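Local structure of protection of telomeres protein 1 (Schizosaccharomyces pombe, 7CUI) at residues E105-Q113 against M123-I134. The protein binds single-stranded telomeric DNA of consensus GGTTAC, protects the 3' overhang of telomeres and regulates telomerase and telomere length. Residues are numbered along the deposited sequence; the frame is centred on the assembly and turned at random.
Sequences ELINSSKIQ and MTLQLKERLFLI
In the C-terminal part of Pot1, R130 of helix 121-135 grips the carbonyl end of helix 100-107 and I112 packs against helix 121-135, with strands 77-87 and 190-198 adjoining the pair. R130 NE donates to I107 O at 2.7 Å, meeting this carbonyl almost head-on (C=O...N 173°) and close to the guanidinium plane. A second, weak bond runs from R130 NH2 to N108 O (3.1 Å), just where N108 leaves the helix with positive phi; the side-chain ND2 of N108 bonds I198 O of strand 190-198. CG of R130 stands anti to the backbone N (chi1 -159°) and the chain bends at chi2, which carries the guanidinium past S109 CB. At the end of the type I turn S109-I112, I112 CD1 lies 3.5 Å from Q126 O, while its CG2 branch meets L127 CG at 4.1 Å. M123, selenomethionine substituted for methionine, rests its selenium by Q113 O. Deeper, I107 CG1 touches L127 CD2, and W80 adjoins I107 and I112. A leucine in place of R130 would probably leave the I107 and N108 carbonyls without their guanidinium mate and the helix end less firmly held. The positive guanidinium thus probably complements the negative end of the helix dipole.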
ATOM      1  N   GLU A 105     -10.513  -3.729  -1.905  1.00 35.03           N
ATOM      2  CA  GLU A 105     -10.181  -4.893  -2.712  1.00 37.56           C
ATOM      3  C   GLU A 105      -9.165  -5.769  -1.974  1.00 35.21           C
ATOM      4  O   GLU A 105      -9.361  -6.977  -1.859  1.00 35.31           O
ATOM      5  CB  GLU A 105      -9.664  -4.450  -4.084  1.00 41.18           C
ATOM      6  CG  GLU A 105      -9.208  -5.593  -4.975  1.00 47.52           C
ATOM      7  CD  GLU A 105     -10.280  -6.184  -5.871  1.00 54.44           C
ATOM      8  OE1 GLU A 105      -9.912  -6.805  -6.888  1.00 59.03           O
ATOM      9  OE2 GLU A 105     -11.476  -6.019  -5.554  1.00 61.81           O
ATOM     10  N   LEU A 106      -8.091  -5.147  -1.470  1.00 33.37           N
ATOM     11  CA  LEU A 106      -7.048  -5.855  -0.744  1.00 31.84           C
ATOM     12  C   LEU A 106      -7.638  -6.498   0.511  1.00 32.78           C
ATOM     13  O   LEU A 106      -7.476  -7.701   0.710  1.00 36.17           O
ATOM     14  CB  LEU A 106      -5.912  -4.884  -0.406  1.00 27.85           C
ATOM     15  CG  LEU A 106      -4.698  -5.493   0.295  1.00 27.50           C
ATOM     16  CD1 LEU A 106      -3.775  -6.188  -0.699  1.00 26.65           C
ATOM     17  CD2 LEU A 106      -3.931  -4.434   1.075  1.00 26.66           C
ATOM     18  N   ILE A 107      -8.342  -5.701   1.330  1.00 31.77           N
ATOM     19  CA  ILE A 107      -8.857  -6.173   2.609  1.00 31.36           C
ATOM     20  C   ILE A 107      -9.796  -7.358   2.390  1.00 34.23           C
ATOM     21  O   ILE A 107      -9.683  -8.358   3.097  1.00 35.29           O
ATOM     22  CB  ILE A 107      -9.506  -5.046   3.440  1.00 30.49           C
ATOM     23  CG1 ILE A 107      -8.467  -4.019   3.892  1.00 29.63           C
ATOM     24  CG2 ILE A 107     -10.261  -5.623   4.630  1.00 29.21           C
ATOM     25  CD1 ILE A 107      -9.052  -2.659   4.206  1.00 30.49           C
ATOM     26  N   ASN A 108     -10.724  -7.219   1.433  1.00 34.93           N
ATOM     27  CA  ASN A 108     -11.531  -8.322   0.931  1.00 37.56           C
ATOM     28  C   ASN A 108     -12.355  -8.943   2.060  1.00 39.30           C
ATOM     29  O   ASN A 108     -12.291 -10.151   2.284  1.00 42.10           O
ATOM     30  CB  ASN A 108     -10.658  -9.358   0.210  1.00 38.01           C
ATOM     31  CG  ASN A 108     -11.454 -10.376  -0.577  1.00 40.67           C
ATOM     32  OD1 ASN A 108     -12.600 -10.131  -0.939  1.00 44.85           O
ATOM     33  ND2 ASN A 108     -10.856 -11.523  -0.851  1.00 44.35           N
ATOM     34  N   SER A 109     -13.132  -8.111   2.762  1.00 40.16           N
ATOM     35  CA  SER A 109     -13.900  -8.565   3.911  1.00 42.29           C
ATOM     36  C   SER A 109     -15.107  -7.657   4.124  1.00 43.73           C
ATOM     37  O   SER A 109     -14.961  -6.459   4.353  1.00 44.68           O
ATOM     38  CB  SER A 109     -13.033  -8.635   5.146  1.00 42.88           C
ATOM     39  OG  SER A 109     -13.695  -9.321   6.199  1.00 47.49           O
ATOM     40  N   SER A 110     -16.297  -8.260   4.063  1.00 45.95           N
ATOM     41  CA  SER A 110     -17.561  -7.559   4.191  1.00 48.19           C
ATOM     42  C   SER A 110     -17.666  -6.834   5.536  1.00 46.16           C
ATOM     43  O   SER A 110     -18.264  -5.762   5.610  1.00 44.06           O
ATOM     44  CB  SER A 110     -18.692  -8.531   3.986  1.00 54.57           C
ATOM     45  OG  SER A 110     -19.944  -7.868   4.014  1.00 64.53           O
ATOM     46  N   LYS A 111     -17.071  -7.414   6.592  1.00 46.44           N
ATOM     47  CA  LYS A 111     -17.245  -6.928   7.956  1.00 45.70           C
ATOM     48  C   LYS A 111     -16.222  -5.846   8.306  1.00 42.61           C
ATOM     49  O   LYS A 111     -16.361  -5.168   9.323  1.00 45.59           O
ATOM     50  CB  LYS A 111     -17.246  -8.079   8.972  1.00 49.88           C
ATOM     51  CG  LYS A 111     -16.047  -9.019   8.921  1.00 54.59           C
ATOM     52  CD  LYS A 111     -15.911  -9.933  10.129  1.00 58.97           C
ATOM     53  CE  LYS A 111     -15.210 -11.234   9.786  1.00 62.68           C
ATOM     54  NZ  LYS A 111     -14.432 -11.779  10.925  1.00 59.07           N
ATOM     55  N   ILE A 112     -15.188  -5.696   7.472  1.00 37.21           N
ATOM     56  CA  ILE A 112     -14.186  -4.664   7.686  1.00 33.79           C
ATOM     57  C   ILE A 112     -14.472  -3.508   6.727  1.00 32.19           C
ATOM     58  O   ILE A 112     -14.271  -3.619   5.518  1.00 31.37           O
ATOM     59  CB  ILE A 112     -12.753  -5.226   7.550  1.00 32.15           C
ATOM     60  CG1 ILE A 112     -12.585  -6.535   8.332  1.00 31.84           C
ATOM     61  CG2 ILE A 112     -11.728  -4.182   7.969  1.00 29.73           C
ATOM     62  CD1 ILE A 112     -11.220  -7.180   8.215  1.00 30.02           C
ATOM     63  N   GLN A 113     -14.964  -2.403   7.293  1.00 31.59           N
ATOM     64  CA  GLN A 113     -15.377  -1.244   6.518  1.00 31.25           C
ATOM     65  C   GLN A 113     -14.686   0.001   7.064  1.00 28.11           C
ATOM     66  O   GLN A 113     -14.358   0.063   8.248  1.00 28.96           O
ATOM     67  CB  GLN A 113     -16.895  -1.069   6.599  1.00 33.72           C
ATOM     68  CG  GLN A 113     -17.687  -2.206   5.969  1.00 36.61           C
ATOM     69  CD  GLN A 113     -17.384  -2.384   4.501  1.00 37.97           C
ATOM     70  OE1 GLN A 113     -17.239  -1.425   3.742  1.00 40.64           O
ATOM     71  NE2 GLN A 113     -17.269  -3.635   4.090  1.00 40.22           N
HETATM   72  N   MSE A 123     -13.249  -4.450  15.165  1.00 25.32           N
HETATM   73  CA  MSE A 123     -12.947  -4.350  13.752  1.00 27.17           C
HETATM   74  C   MSE A 123     -11.462  -4.084  13.513  1.00 27.08           C
HETATM   75  O   MSE A 123     -10.907  -4.563  12.527  1.00 28.79           O
HETATM   76  CB  MSE A 123     -13.782  -3.264  13.086  1.00 29.45           C
HETATM   77  CG  MSE A 123     -13.884  -3.492  11.605  1.00 38.29           C
HETATM   78 SE   MSE A 123     -14.719  -1.939  10.802  1.00 52.68          SE
HETATM   79  CE  MSE A 123     -16.661  -2.205  10.971  1.00 50.03           C
ATOM     80  N   THR A 124     -10.837  -3.299  14.397  1.00 25.51           N
ATOM     81  CA  THR A 124      -9.402  -3.069  14.327  1.00 25.50           C
ATOM     82  C   THR A 124      -8.666  -4.403  14.448  1.00 25.54           C
ATOM     83  O   THR A 124      -7.769  -4.666  13.653  1.00 26.08           O
ATOM     84  CB  THR A 124      -8.937  -2.015  15.344  1.00 24.41           C
ATOM     85  OG1 THR A 124      -9.595  -0.771  15.086  1.00 23.86           O
ATOM     86  CG2 THR A 124      -7.433  -1.819  15.344  1.00 21.55           C
ATOM     87  N   LEU A 125      -9.070  -5.243  15.418  1.00 26.49           N
ATOM     88  CA  LEU A 125      -8.494  -6.569  15.610  1.00 27.62           C
ATOM     89  C   LEU A 125      -8.685  -7.421  14.353  1.00 27.74           C
ATOM     90  O   LEU A 125      -7.788  -8.161  13.959  1.00 28.63           O
ATOM     91  CB  LEU A 125      -9.115  -7.239  16.845  1.00 31.16           C
ATOM     92  CG  LEU A 125      -8.264  -7.296  18.120  1.00 34.17           C
ATOM     93  CD1 LEU A 125      -7.139  -6.263  18.125  1.00 36.10           C
ATOM     94  CD2 LEU A 125      -9.132  -7.136  19.363  1.00 34.81           C
ATOM     95  N   GLN A 126      -9.846  -7.284  13.704  1.00 27.02           N
ATOM     96  CA  GLN A 126     -10.165  -8.050  12.510  1.00 27.29           C
ATOM     97  C   GLN A 126      -9.280  -7.612  11.345  1.00 27.33           C
ATOM     98  O   GLN A 126      -8.880  -8.441  10.527  1.00 30.15           O
ATOM     99  CB  GLN A 126     -11.645  -7.910  12.161  1.00 28.08           C
ATOM    100  CG  GLN A 126     -12.547  -8.794  13.007  1.00 32.16           C
ATOM    101  CD  GLN A 126     -13.951  -8.250  13.116  1.00 36.03           C
ATOM    102  OE1 GLN A 126     -14.403  -7.452  12.297  1.00 40.89           O
ATOM    103  NE2 GLN A 126     -14.661  -8.680  14.146  1.00 40.05           N
ATOM    104  N   LEU A 127      -8.994  -6.306  11.278  1.00 24.79           N
ATOM    105  CA  LEU A 127      -8.114  -5.722  10.279  1.00 24.29           C
ATOM    106  C   LEU A 127      -6.701  -6.268  10.485  1.00 24.89           C
ATOM    107  O   LEU A 127      -6.065  -6.695   9.524  1.00 25.29           O
ATOM    108  CB  LEU A 127      -8.131  -4.202  10.469  1.00 22.88           C
ATOM    109  CG  LEU A 127      -7.931  -3.296   9.251  1.00 22.25           C
ATOM    110  CD1 LEU A 127      -6.985  -2.165   9.602  1.00 21.95           C
ATOM    111  CD2 LEU A 127      -7.444  -4.032   8.016  1.00 22.44           C
ATOM    112  N   LYS A 128      -6.223  -6.242  11.739  1.00 25.37           N
ATOM    113  CA  LYS A 128      -4.917  -6.770  12.099  1.00 27.10           C
ATOM    114  C   LYS A 128      -4.777  -8.190  11.562  1.00 27.49           C
ATOM    115  O   LYS A 128      -3.781  -8.513  10.922  1.00 28.95           O
ATOM    116  CB  LYS A 128      -4.728  -6.802  13.621  1.00 29.86           C
ATOM    117  CG  LYS A 128      -3.584  -5.963  14.173  1.00 33.61           C
ATOM    118  CD  LYS A 128      -3.027  -6.511  15.476  1.00 37.30           C
ATOM    119  CE  LYS A 128      -3.612  -5.884  16.725  1.00 44.14           C
ATOM    120  NZ  LYS A 128      -3.274  -4.444  16.841  1.00 50.31           N
ATOM    121  N   GLU A 129      -5.797  -9.015  11.825  1.00 28.20           N
ATOM    122  CA  GLU A 129      -5.756 -10.439  11.530  1.00 30.00           C
ATOM    123  C   GLU A 129      -5.708 -10.663  10.022  1.00 28.17           C
ATOM    124  O   GLU A 129      -5.039 -11.580   9.556  1.00 29.80           O
ATOM    125  CB  GLU A 129      -6.918 -11.177  12.195  1.00 33.83           C
ATOM    126  CG  GLU A 129      -6.700 -11.413  13.682  1.00 40.97           C
ATOM    127  CD  GLU A 129      -7.904 -11.960  14.435  1.00 51.19           C
ATOM    128  OE1 GLU A 129      -7.725 -12.393  15.598  1.00 59.64           O
ATOM    129  OE2 GLU A 129      -9.019 -11.954  13.860  1.00 61.29           O
ATOM    130  N   ARG A 130      -6.391  -9.793   9.273  1.00 24.65           N
ATOM    131  CA  ARG A 130      -6.420  -9.902   7.825  1.00 24.83           C
ATOM    132  C   ARG A 130      -5.069  -9.492   7.241  1.00 23.62           C
ATOM    133  O   ARG A 130      -4.527 -10.189   6.386  1.00 24.28           O
ATOM    134  CB  ARG A 130      -7.562  -9.067   7.243  1.00 25.50           C
ATOM    135  CG  ARG A 130      -7.978  -9.507   5.848  1.00 28.63           C
ATOM    136  CD  ARG A 130      -9.352 -10.137   5.848  1.00 33.44           C
ATOM    137  NE  ARG A 130      -9.732 -10.638   4.533  1.00 37.15           N
ATOM    138  CZ  ARG A 130      -9.751 -11.920   4.202  1.00 38.61           C
ATOM    139  NH1 ARG A 130      -9.411 -12.838   5.091  1.00 41.92           N
ATOM    140  NH2 ARG A 130     -10.117 -12.281   2.986  1.00 41.54           N
ATOM    141  N   LEU A 131      -4.524  -8.370   7.727  1.00 22.46           N
ATOM    142  CA  LEU A 131      -3.264  -7.840   7.234  1.00 21.96           C
ATOM    143  C   LEU A 131      -2.100  -8.728   7.680  1.00 22.26           C
ATOM    144  O   LEU A 131      -1.018  -8.673   7.102  1.00 21.60           O
ATOM    145  CB  LEU A 131      -3.110  -6.391   7.712  1.00 21.59           C
ATOM    146  CG  LEU A 131      -4.071  -5.379   7.074  1.00 21.13           C
ATOM    147  CD1 LEU A 131      -3.792  -3.971   7.576  1.00 20.18           C
ATOM    148  CD2 LEU A 131      -3.974  -5.406   5.555  1.00 22.16           C
ATOM    149  N   PHE A 132      -2.336  -9.570   8.691  1.00 22.55           N
ATOM    150  CA  PHE A 132      -1.340 -10.536   9.119  1.00 24.46           C
ATOM    151  C   PHE A 132      -0.941 -11.425   7.941  1.00 26.26           C
ATOM    152  O   PHE A 132       0.212 -11.843   7.844  1.00 29.39           O
ATOM    153  CB  PHE A 132      -1.845 -11.344  10.318  1.00 25.22           C
ATOM    154  CG  PHE A 132      -0.771 -12.130  11.029  1.00 26.67           C
ATOM    155  CD1 PHE A 132      -0.037 -11.551  12.059  1.00 26.36           C
ATOM    156  CD2 PHE A 132      -0.492 -13.447  10.677  1.00 26.40           C
ATOM    157  CE1 PHE A 132       0.952 -12.272  12.717  1.00 27.60           C
ATOM    158  CE2 PHE A 132       0.495 -14.167  11.337  1.00 25.14           C
ATOM    159  CZ  PHE A 132       1.226 -13.576  12.343  1.00 26.49           C
ATOM    160  N   LEU A 133      -1.893 -11.663   7.028  1.00 25.51           N
ATOM    161  CA  LEU A 133      -1.702 -12.578   5.916  1.00 26.03           C
ATOM    162  C   LEU A 133      -0.779 -11.986   4.845  1.00 27.38           C
ATOM    163  O   LEU A 133      -0.307 -12.726   3.981  1.00 28.60           O
ATOM    164  CB  LEU A 133      -3.065 -12.985   5.343  1.00 25.64           C
ATOM    165  CG  LEU A 133      -4.044 -13.629   6.330  1.00 25.97           C
ATOM    166  CD1 LEU A 133      -5.414 -13.859   5.691  1.00 26.30           C
ATOM    167  CD2 LEU A 133      -3.491 -14.929   6.907  1.00 25.17           C
ATOM    168  N   ILE A 134      -0.503 -10.673   4.907  1.00 27.75           N
ATOM    169  CA  ILE A 134       0.377 -10.048   3.922  1.00 27.62           C
ATOM    170  C   ILE A 134       1.703  -9.594   4.536  1.00 26.54           C
ATOM    171  O   ILE A 134       2.682  -9.458   3.805  1.00 29.60           O
ATOM    172  CB  ILE A 134      -0.293  -8.901   3.129  1.00 29.25           C
ATOM    173  CG1 ILE A 134      -0.702  -7.730   4.027  1.00 29.85           C
ATOM    174  CG2 ILE A 134      -1.454  -9.410   2.294  1.00 30.70           C
ATOM    175  CD1 ILE A 134      -0.969  -6.443   3.276  1.00 31.44           C
TER